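Local coordinates for protein putative 4-Hydroxy-2-oxoglutarate aldolase / 2-dehydro-3-deoxyphosphogluconate aldolase (Yersinia enterocolitica, PDB 3LM7) that is a putative aldolase of unproven function, a member of the KDGP aldolase family with a TIM-barrel fold, at residues 6-11 and 113-118; 161-166 and 191-196; 179-184 and 209-214. One frame throughout, in Å; residues are numbered along the deposited sequence.

Contact 1 (6-11 and 113-118); sequences LTPNYY and DTVVNG
Tyr10 and Pro8 together meet Val115 where the N-terminal loop crosses the start of strand 115-120, at the N-terminal mouth of the TIM barrel. Strand 115-120 is one of the parallel strands of the wall, whereas residues 6-11 come before the first strand, 17-20, and have no regular structure of their own. The side chain of Tyr10 can be followed outward. Its CB points neither at nor away from residues 113-118, and it is the ring that reaches them. With chi1 at -58°, CG stands beside the backbone N, and the ring turns back toward residues 113-118. One ring face takes Pro8 CB, 3.8 Å above the plane and displaced toward the rim. At the tip, OH comes within 3.5 Å of CG2 of Val115, a van der Waals approach rather than a polar bond. The same methyl is touched by Pro8 CD at 3.6 Å, so the proline ring and the phenol close over one branch of the valine. Lys215 makes a cation-pi contact with the Tyr10 ring, linking the loop to the segment just after helix 201-211.

Further back, Leu6 CB rests on Asp113 CB at 3.8 Å. The methyl CG2 of Thr7 packs obliquely against Asp113, with that residue's carbonyl O 3.5 Å away. No conventional hydrogen bond joins the two segments, and Thr114 OG1 is instead bonded to Pro92 O. The polar element that remains is a CA-H...O contact: Thr114 CA lies 3.4 Å from Leu6 O, with an angle of 143° at the hydrogen.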
loop_
_atom_site.group_PDB
_atom_site.type_symbol
_atom_site.label_atom_id
_atom_site.label_comp_id
_atom_site.label_asym_id
_atom_site.label_seq_id
_atom_site.Cartn_x
_atom_site.Cartn_y
_atom_site.Cartn_z
ATOM N N LEU A 6 -11.836 10.412 -7.616
ATOM C CA LEU A 6 -12.364 10.398 -6.249
ATOM C C LEU A 6 -11.300 9.983 -5.209
ATOM O O LEU A 6 -11.634 9.903 -4.051
ATOM C CB LEU A 6 -13.533 9.395 -6.120
ATOM C CG LEU A 6 -14.760 9.714 -6.987
ATOM C CD1 LEU A 6 -15.926 8.684 -6.829
ATOM C CD2 LEU A 6 -15.265 11.136 -6.621
ATOM N N THR A 7 -10.070 9.669 -5.635
ATOM C CA THR A 7 -8.976 9.399 -4.693
ATOM C C THR A 7 -7.898 10.487 -4.797
ATOM O O THR A 7 -7.735 11.068 -5.893
ATOM C CB THR A 7 -8.332 8.050 -5.014
ATOM O OG1 THR A 7 -7.840 8.085 -6.351
ATOM C CG2 THR A 7 -9.377 6.879 -4.873
ATOM N N PRO A 8 -7.183 10.807 -3.674
ATOM C CA PRO A 8 -6.137 11.843 -3.699
ATOM C C PRO A 8 -5.023 11.499 -4.707
ATOM O O PRO A 8 -4.754 10.308 -4.997
ATOM C CB PRO A 8 -5.517 11.786 -2.275
ATOM C CG PRO A 8 -6.738 11.354 -1.426
ATOM C CD PRO A 8 -7.389 10.288 -2.310
ATOM N N ASN A 9 -4.340 12.535 -5.187
ATOM C CA ASN A 9 -3.155 12.317 -6.069
ATOM C C ASN A 9 -1.911 12.165 -5.225
ATOM O O ASN A 9 -1.117 13.086 -5.075
ATOM C CB ASN A 9 -2.955 13.533 -6.996
ATOM C CG ASN A 9 -1.816 13.306 -8.060
ATOM O OD1 ASN A 9 -1.260 12.167 -8.239
ATOM N ND2 ASN A 9 -1.462 14.424 -8.779
ATOM N N TYR A 10 -1.713 10.987 -4.661
ATOM C CA TYR A 10 -0.574 10.784 -3.826
ATOM C C TYR A 10 0.664 10.827 -4.700
ATOM O O TYR A 10 0.676 10.319 -5.806
ATOM C CB TYR A 10 -0.604 9.385 -3.207
ATOM C CG TYR A 10 -1.865 9.120 -2.392
ATOM C CD1 TYR A 10 -1.960 9.510 -1.062
ATOM C CD2 TYR A 10 -2.941 8.392 -2.973
ATOM C CE1 TYR A 10 -3.126 9.257 -0.284
ATOM C CE2 TYR A 10 -4.079 8.121 -2.221
ATOM C CZ TYR A 10 -4.161 8.549 -0.882
ATOM O OH TYR A 10 -5.287 8.165 -0.170
ATOM N N TYR A 11 1.712 11.387 -4.151
ATOM C CA TYR A 11 2.978 11.367 -4.863
ATOM C C TYR A 11 3.537 9.962 -4.747
ATOM O O TYR A 11 3.716 9.431 -3.610
ATOM C CB TYR A 11 3.931 12.351 -4.234
ATOM C CG TYR A 11 5.331 12.284 -4.859
ATOM C CD1 TYR A 11 5.589 12.914 -6.132
ATOM C CD2 TYR A 11 6.368 11.628 -4.199
ATOM C CE1 TYR A 11 6.888 12.875 -6.708
ATOM C CE2 TYR A 11 7.657 11.564 -4.772
ATOM C CZ TYR A 11 7.892 12.198 -6.012
ATOM O OH TYR A 11 9.151 12.114 -6.530
ATOM N N ASP A 113 -14.120 4.979 -2.555
ATOM C CA ASP A 113 -12.909 5.644 -3.049
ATOM C C ASP A 113 -12.576 6.882 -2.284
ATOM O O ASP A 113 -11.398 7.119 -1.973
ATOM C CB ASP A 113 -13.065 6.018 -4.506
ATOM C CG ASP A 113 -13.229 4.773 -5.393
ATOM O OD1 ASP A 113 -12.584 3.766 -5.107
ATOM O OD2 ASP A 113 -14.004 4.839 -6.332
ATOM N N THR A 114 -13.577 7.719 -2.029
ATOM C CA THR A 114 -13.294 8.954 -1.275
ATOM C C THR A 114 -12.652 8.546 0.058
ATOM O O THR A 114 -13.152 7.624 0.755
ATOM C CB THR A 114 -14.590 9.686 -0.988
ATOM O OG1 THR A 114 -15.119 10.165 -2.212
ATOM C CG2 THR A 114 -14.353 10.921 -0.093
ATOM N N VAL A 115 -11.569 9.226 0.433
ATOM C CA VAL A 115 -10.918 8.949 1.725
ATOM C C VAL A 115 -11.672 9.610 2.864
ATOM O O VAL A 115 -11.891 10.812 2.825
ATOM C CB VAL A 115 -9.417 9.493 1.708
ATOM C CG1 VAL A 115 -8.780 9.374 3.114
ATOM C CG2 VAL A 115 -8.607 8.624 0.699
ATOM N N VAL A 116 -12.069 8.818 3.877
ATOM C CA VAL A 116 -12.732 9.335 5.047
ATOM C C VAL A 116 -11.862 9.046 6.266
ATOM O O VAL A 116 -11.635 7.847 6.639
ATOM C CB VAL A 116 -14.087 8.591 5.264
ATOM C CG1 VAL A 116 -14.794 9.157 6.523
ATOM C CG2 VAL A 116 -14.950 8.842 3.980
ATOM N N ASN A 117 -11.310 10.115 6.871
ATOM C CA ASN A 117 -10.509 9.894 8.074
ATOM C C ASN A 117 -11.408 9.859 9.330
ATOM O O ASN A 117 -12.622 10.234 9.297
ATOM C CB ASN A 117 -9.356 10.941 8.173
ATOM C CG ASN A 117 -9.836 12.368 8.482
ATOM O OD1 ASN A 117 -10.786 12.573 9.216
ATOM N ND2 ASN A 117 -9.095 13.364 7.980
ATOM N N GLY A 118 -10.838 9.419 10.443
ATOM C CA GLY A 118 -11.615 9.383 11.673
ATOM C C GLY A 118 -10.677 9.940 12.750
ATOM O O GLY A 118 -9.592 9.423 12.945
#

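Contact 2 (161-166 and 191-196); sequences SVKFFP and EPTGGI
The carboxylate of Glu191 is gripped at both oxygens. Ser161 OG donates to OE2 over 2.7 Å and meets it from above the carboxylate plane, 44° out of it, while OE1 is hydrogen-bonded to Asn117, His94 and His219. CG of Glu191 lies beside the backbone N (chi1 -47°) and the chain is extended beyond it, which carries the carboxylate back alongside Ser161.

This cluster sits on the inner face of two neighbouring parallel strands, 161-164 and 189-192, joined by helix 173-185 as a beta-alpha-beta unit of the TIM barrel. The backbone hydrogen bonds have the parallel pattern. Glu191 N donates to Val162 O at 2.7 Å, its O accepts from Phe164 N at 3.2 Å, and Thr193 N continues the series to Phe164 O at 3.2 Å, just past the last paired residues. Lys163 pairs with Glu191 on the inner face, and Phe164 with Pro192 on the outer face, where both side chains pack on helix 173-185.

Lys163 passes obliquely over Thr193, its CG 3.4 Å from Thr193 OG1. A bend at chi3 (-109°) then turns the chain's end toward NZ, whose hydrogen-bond partner is Asn96; NZ stays 6.1 Å from Glu191 OE1. Beyond the strands, the ring of Phe165 takes Thr193 O at its edge, 3.4 Å from CD1. One face of that ring has Pro166 CB over its centre, consistent with the cis peptide bond before Pro166, which can bring a preceding aromatic ring against the proline.

Held at both oxygens and buried, the Glu191 carboxylate is thus fixed in position and rotation by a polar network inside the barrel.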
loop_
_atom_site.group_PDB
_atom_site.type_symbol
_atom_site.label_atom_id
_atom_site.label_comp_id
_atom_site.label_asym_id
_atom_site.label_seq_id
_atom_site.Cartn_x
_atom_site.Cartn_y
_atom_site.Cartn_z
ATOM N N SER A 161 -8.747 5.981 7.044
ATOM C CA SER A 161 -7.507 6.451 7.724
ATOM C C SER A 161 -7.761 6.926 9.143
ATOM O O SER A 161 -8.886 7.307 9.530
ATOM C CB SER A 161 -6.845 7.606 6.954
ATOM O OG SER A 161 -7.756 8.687 6.867
ATOM N N VAL A 162 -6.693 6.953 9.900
ATOM C CA VAL A 162 -6.741 7.574 11.221
ATOM C C VAL A 162 -6.281 9.026 11.062
ATOM O O VAL A 162 -5.199 9.259 10.485
ATOM C CB VAL A 162 -5.708 6.858 12.143
ATOM C CG1 VAL A 162 -5.298 7.718 13.424
ATOM C CG2 VAL A 162 -6.202 5.420 12.480
ATOM N N LYS A 163 -7.066 9.987 11.596
ATOM C CA LYS A 163 -6.509 11.325 11.746
ATOM C C LYS A 163 -6.046 11.404 13.216
ATOM O O LYS A 163 -6.851 11.176 14.103
ATOM C CB LYS A 163 -7.571 12.398 11.502
ATOM C CG LYS A 163 -6.917 13.765 11.788
ATOM C CD LYS A 163 -7.909 14.900 11.959
ATOM C CE LYS A 163 -7.772 15.786 10.730
ATOM N NZ LYS A 163 -8.987 16.691 10.666
ATOM N N PHE A 164 -4.748 11.528 13.465
ATOM C CA PHE A 164 -4.247 11.482 14.813
ATOM C C PHE A 164 -4.041 12.926 15.201
ATOM O O PHE A 164 -3.120 13.566 14.696
ATOM C CB PHE A 164 -2.944 10.707 14.845
ATOM C CG PHE A 164 -2.456 10.336 16.232
ATOM C CD1 PHE A 164 -3.249 9.630 17.107
ATOM C CD2 PHE A 164 -1.167 10.669 16.621
ATOM C CE1 PHE A 164 -2.774 9.263 18.368
ATOM C CE2 PHE A 164 -0.671 10.289 17.943
ATOM C CZ PHE A 164 -1.448 9.603 18.755
ATOM N N PHE A 165 -4.856 13.404 16.133
ATOM C CA PHE A 165 -4.940 14.824 16.408
ATOM C C PHE A 165 -5.402 15.000 17.834
ATOM O O PHE A 165 -6.276 14.247 18.266
ATOM C CB PHE A 165 -6.006 15.442 15.475
ATOM C CG PHE A 165 -6.279 16.892 15.777
ATOM C CD1 PHE A 165 -5.422 17.883 15.315
ATOM C CD2 PHE A 165 -7.428 17.251 16.520
ATOM C CE1 PHE A 165 -5.683 19.256 15.604
ATOM C CE2 PHE A 165 -7.722 18.561 16.790
ATOM C CZ PHE A 165 -6.820 19.592 16.346
ATOM N N PRO A 166 -4.920 16.008 18.547
ATOM C CA PRO A 166 -3.852 17.006 18.224
ATOM C C PRO A 166 -2.482 16.420 18.520
ATOM O O PRO A 166 -2.204 15.895 19.623
ATOM C CB PRO A 166 -4.165 18.188 19.174
ATOM C CG PRO A 166 -4.653 17.387 20.508
ATOM C CD PRO A 166 -5.594 16.300 19.849
ATOM N N GLU A 191 -3.063 10.108 9.005
ATOM C CA GLU A 191 -3.059 11.531 8.724
ATOM C C GLU A 191 -2.595 12.278 9.963
ATOM O O GLU A 191 -3.425 12.681 10.813
ATOM C CB GLU A 191 -4.479 11.985 8.291
ATOM C CG GLU A 191 -5.106 11.039 7.233
ATOM C CD GLU A 191 -6.285 11.642 6.522
ATOM O OE1 GLU A 191 -6.508 12.871 6.665
ATOM O OE2 GLU A 191 -6.905 10.931 5.721
ATOM N N PRO A 192 -1.265 12.440 10.127
ATOM C CA PRO A 192 -0.806 13.193 11.306
ATOM C C PRO A 192 -1.216 14.655 11.220
ATOM O O PRO A 192 -1.122 15.273 10.135
ATOM C CB PRO A 192 0.730 13.083 11.242
ATOM C CG PRO A 192 1.021 12.783 9.795
ATOM C CD PRO A 192 -0.149 12.006 9.257
ATOM N N THR A 193 -1.708 15.215 12.327
ATOM C CA THR A 193 -2.300 16.572 12.246
ATOM C C THR A 193 -2.030 17.251 13.593
ATOM O O THR A 193 -2.269 16.641 14.673
ATOM C CB THR A 193 -3.846 16.558 12.098
ATOM O OG1 THR A 193 -4.265 15.765 10.979
ATOM C CG2 THR A 193 -4.440 17.948 11.910
ATOM N N GLY A 194 -1.621 18.531 13.521
ATOM C CA GLY A 194 -1.519 19.376 14.704
ATOM C C GLY A 194 -0.094 19.751 15.002
ATOM O O GLY A 194 0.700 18.914 15.416
ATOM N N GLY A 195 0.250 21.004 14.744
ATOM C CA GLY A 195 1.597 21.501 15.095
ATOM C C GLY A 195 2.693 21.134 14.103
ATOM O O GLY A 195 3.881 21.220 14.439
ATOM N N ILE A 196 2.319 20.731 12.880
ATOM C CA ILE A 196 3.316 20.340 11.868
ATOM C C ILE A 196 3.771 21.652 11.237
ATOM O O ILE A 196 2.964 22.544 10.985
ATOM C CB ILE A 196 2.735 19.366 10.808
ATOM C CG1 ILE A 196 2.376 17.977 11.521
ATOM C CG2 ILE A 196 3.723 19.172 9.681
ATOM C CD1 ILE A 196 1.806 16.890 10.515
#

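Contact 3 (179-184 and 209-214); sequences VAEACA and LDAGVT. With K (potassium ion), chain E.
Val213 has chi1 at -177°, which places CG2 beside the backbone N and against helix 173-185, 3.3 Å from Ala180 O and also over Cys183 CB. A bend at chi2 (-125°) in Glu181, whose CB points away from residues 209-214, brings OE1 back to within 3.9 Å of Ala211 CB.

Between these two, small side chains let neighbouring outer helices of the barrel come close: Ala180 CB meets Ala211 CB at 3.7 Å, and Ala184 CB sits tightly against Ala211 O at 3.0 Å. Helix 201-211 ends here in a Schellman motif with Gly212, at positive phi, as its C-prime residue.

Ala211 O, at that helix end, binds the potassium ion at 2.6 Å, and Ala211 O of the second subunit binds the same ion. A water that donates to Glu181 O is also a ligand of the potassium, connecting helix 173-185 to the site. Glu181 OE1 stands 3.6 Å from the ion, farther than the atoms that bind it but near enough that its charge would probably steady the cation. One helix-end carbonyl from each subunit, completed by waters, thus makes a cation site shared across the interface, where the helix dipole would probably favour a positive charge.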
loop_
_atom_site.group_PDB
_atom_site.type_symbol
_atom_site.label_atom_id
_atom_site.label_comp_id
_atom_site.label_asym_id
_atom_site.label_seq_id
_atom_site.Cartn_x
_atom_site.Cartn_y
_atom_site.Cartn_z
ATOM N N VAL A 179 1.217 4.285 16.690
ATOM C CA VAL A 179 0.034 4.314 15.772
ATOM C C VAL A 179 0.471 3.993 14.338
ATOM O O VAL A 179 -0.226 3.243 13.623
ATOM C CB VAL A 179 -0.671 5.669 15.848
ATOM C CG1 VAL A 179 -1.728 5.876 14.757
ATOM C CG2 VAL A 179 -1.394 5.827 17.285
ATOM N N ALA A 180 1.593 4.598 13.929
ATOM C CA ALA A 180 2.160 4.350 12.609
ATOM C C ALA A 180 2.479 2.861 12.402
ATOM O O ALA A 180 2.129 2.271 11.358
ATOM C CB ALA A 180 3.404 5.249 12.396
ATOM N N GLU A 181 3.094 2.215 13.399
ATOM C CA GLU A 181 3.422 0.758 13.252
ATOM C C GLU A 181 2.169 -0.112 13.185
ATOM O O GLU A 181 2.107 -1.053 12.375
ATOM C CB GLU A 181 4.327 0.296 14.389
ATOM C CG GLU A 181 5.353 1.352 14.600
ATOM C CD GLU A 181 6.711 0.885 14.538
ATOM O OE1 GLU A 181 6.987 0.291 13.434
ATOM O OE2 GLU A 181 7.485 1.152 15.552
ATOM N N ALA A 182 1.145 0.299 13.956
ATOM C CA ALA A 182 -0.126 -0.415 13.959
ATOM C C ALA A 182 -0.891 -0.199 12.607
ATOM O O ALA A 182 -1.470 -1.165 12.014
ATOM C CB ALA A 182 -0.980 0.059 15.200
ATOM N N CYS A 183 -0.821 1.014 12.053
ATOM C CA CYS A 183 -1.459 1.229 10.735
ATOM C C CYS A 183 -0.751 0.372 9.676
ATOM O O CYS A 183 -1.399 -0.196 8.842
ATOM C CB CYS A 183 -1.355 2.702 10.296
ATOM S SG CYS A 183 -2.551 3.800 11.286
ATOM N N ALA A 184 0.579 0.410 9.654
ATOM C CA ALA A 184 1.357 -0.402 8.691
ATOM C C ALA A 184 0.961 -1.864 8.861
ATOM O O ALA A 184 0.746 -2.580 7.867
ATOM C CB ALA A 184 2.898 -0.214 8.944
ATOM N N LEU A 209 6.628 6.649 7.093
ATOM C CA LEU A 209 7.193 5.852 6.010
ATOM C C LEU A 209 8.062 4.714 6.548
ATOM O O LEU A 209 7.988 3.604 6.029
ATOM C CB LEU A 209 8.046 6.729 5.068
ATOM C CG LEU A 209 7.313 7.875 4.371
ATOM C CD1 LEU A 209 8.338 8.765 3.537
ATOM C CD2 LEU A 209 6.189 7.311 3.413
ATOM N N ASP A 210 8.863 4.969 7.597
ATOM C CA ASP A 210 9.748 3.909 8.141
ATOM C C ASP A 210 8.933 2.782 8.799
ATOM O O ASP A 210 9.360 1.642 8.717
ATOM C CB ASP A 210 10.719 4.452 9.198
ATOM C CG ASP A 210 11.839 5.333 8.592
ATOM O OD1 ASP A 210 11.990 5.406 7.348
ATOM O OD2 ASP A 210 12.542 5.967 9.389
ATOM N N ALA A 211 7.779 3.127 9.405
ATOM C CA ALA A 211 6.813 2.120 9.917
ATOM C C ALA A 211 6.193 1.260 8.807
ATOM O O ALA A 211 5.880 0.053 9.027
ATOM C CB ALA A 211 5.699 2.822 10.762
ATOM N N GLY A 212 6.088 1.816 7.604
ATOM C CA GLY A 212 5.564 1.073 6.449
ATOM C C GLY A 212 4.117 1.506 6.111
ATOM O O GLY A 212 3.413 0.823 5.362
ATOM N N VAL A 213 3.667 2.643 6.658
ATOM C CA VAL A 213 2.314 3.110 6.330
ATOM C C VAL A 213 2.156 3.345 4.794
ATOM O O VAL A 213 2.943 4.079 4.211
ATOM C CB VAL A 213 1.896 4.377 7.115
ATOM C CG1 VAL A 213 0.456 4.770 6.789
ATOM C CG2 VAL A 213 2.066 4.142 8.623
ATOM N N THR A 214 1.143 2.728 4.197
ATOM C CA THR A 214 0.949 2.720 2.757
ATOM C C THR A 214 0.560 4.095 2.173
ATOM O O THR A 214 1.073 4.470 1.095
ATOM C CB THR A 214 -0.075 1.669 2.382
ATOM O OG1 THR A 214 0.459 0.416 2.868
ATOM C CG2 THR A 214 -0.142 1.533 0.854
HETATM K K K E . 6.939 -1.869 10.519
HETATM O O HOH W 1 4.260 -2.662 11.476
HETATM O O HOH W 2 -0.637 1.040 5.746
HETATM O O HOH W 3 9.475 -1.141 9.186
HETATM O O HOH W 4 7.835 -4.044 12.469
HETATM O O HOH W 5 8.702 -0.260 12.015
#

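Contact 2 joins two strands of the barrel wall, with its polar cluster on the inside; contact 1 lies partly buried at the mouth where strand 115-120 begins, and contact 3 belongs to the outer helical layer at the subunit interface. Contacts 1 and 2 share one sheet: strands 115-120 and 161-164 are neighbours, Gly118 O probably accepts a hydrogen bond from Lys163 N, and Val115 CG1 packs on Glu191 OE2. Contacts 2 and 3 share a beta-alpha-beta unit, with Phe164 and Val162 resting on Val179. Contacts 1 and 3 do not touch, their nearest atoms being about 6 Å apart. Direct hydrogen bonds between segments occur in contact 2 alone; contacts 1 and 3 rely on apolar packing, supplemented in contact 3 by water and potassium.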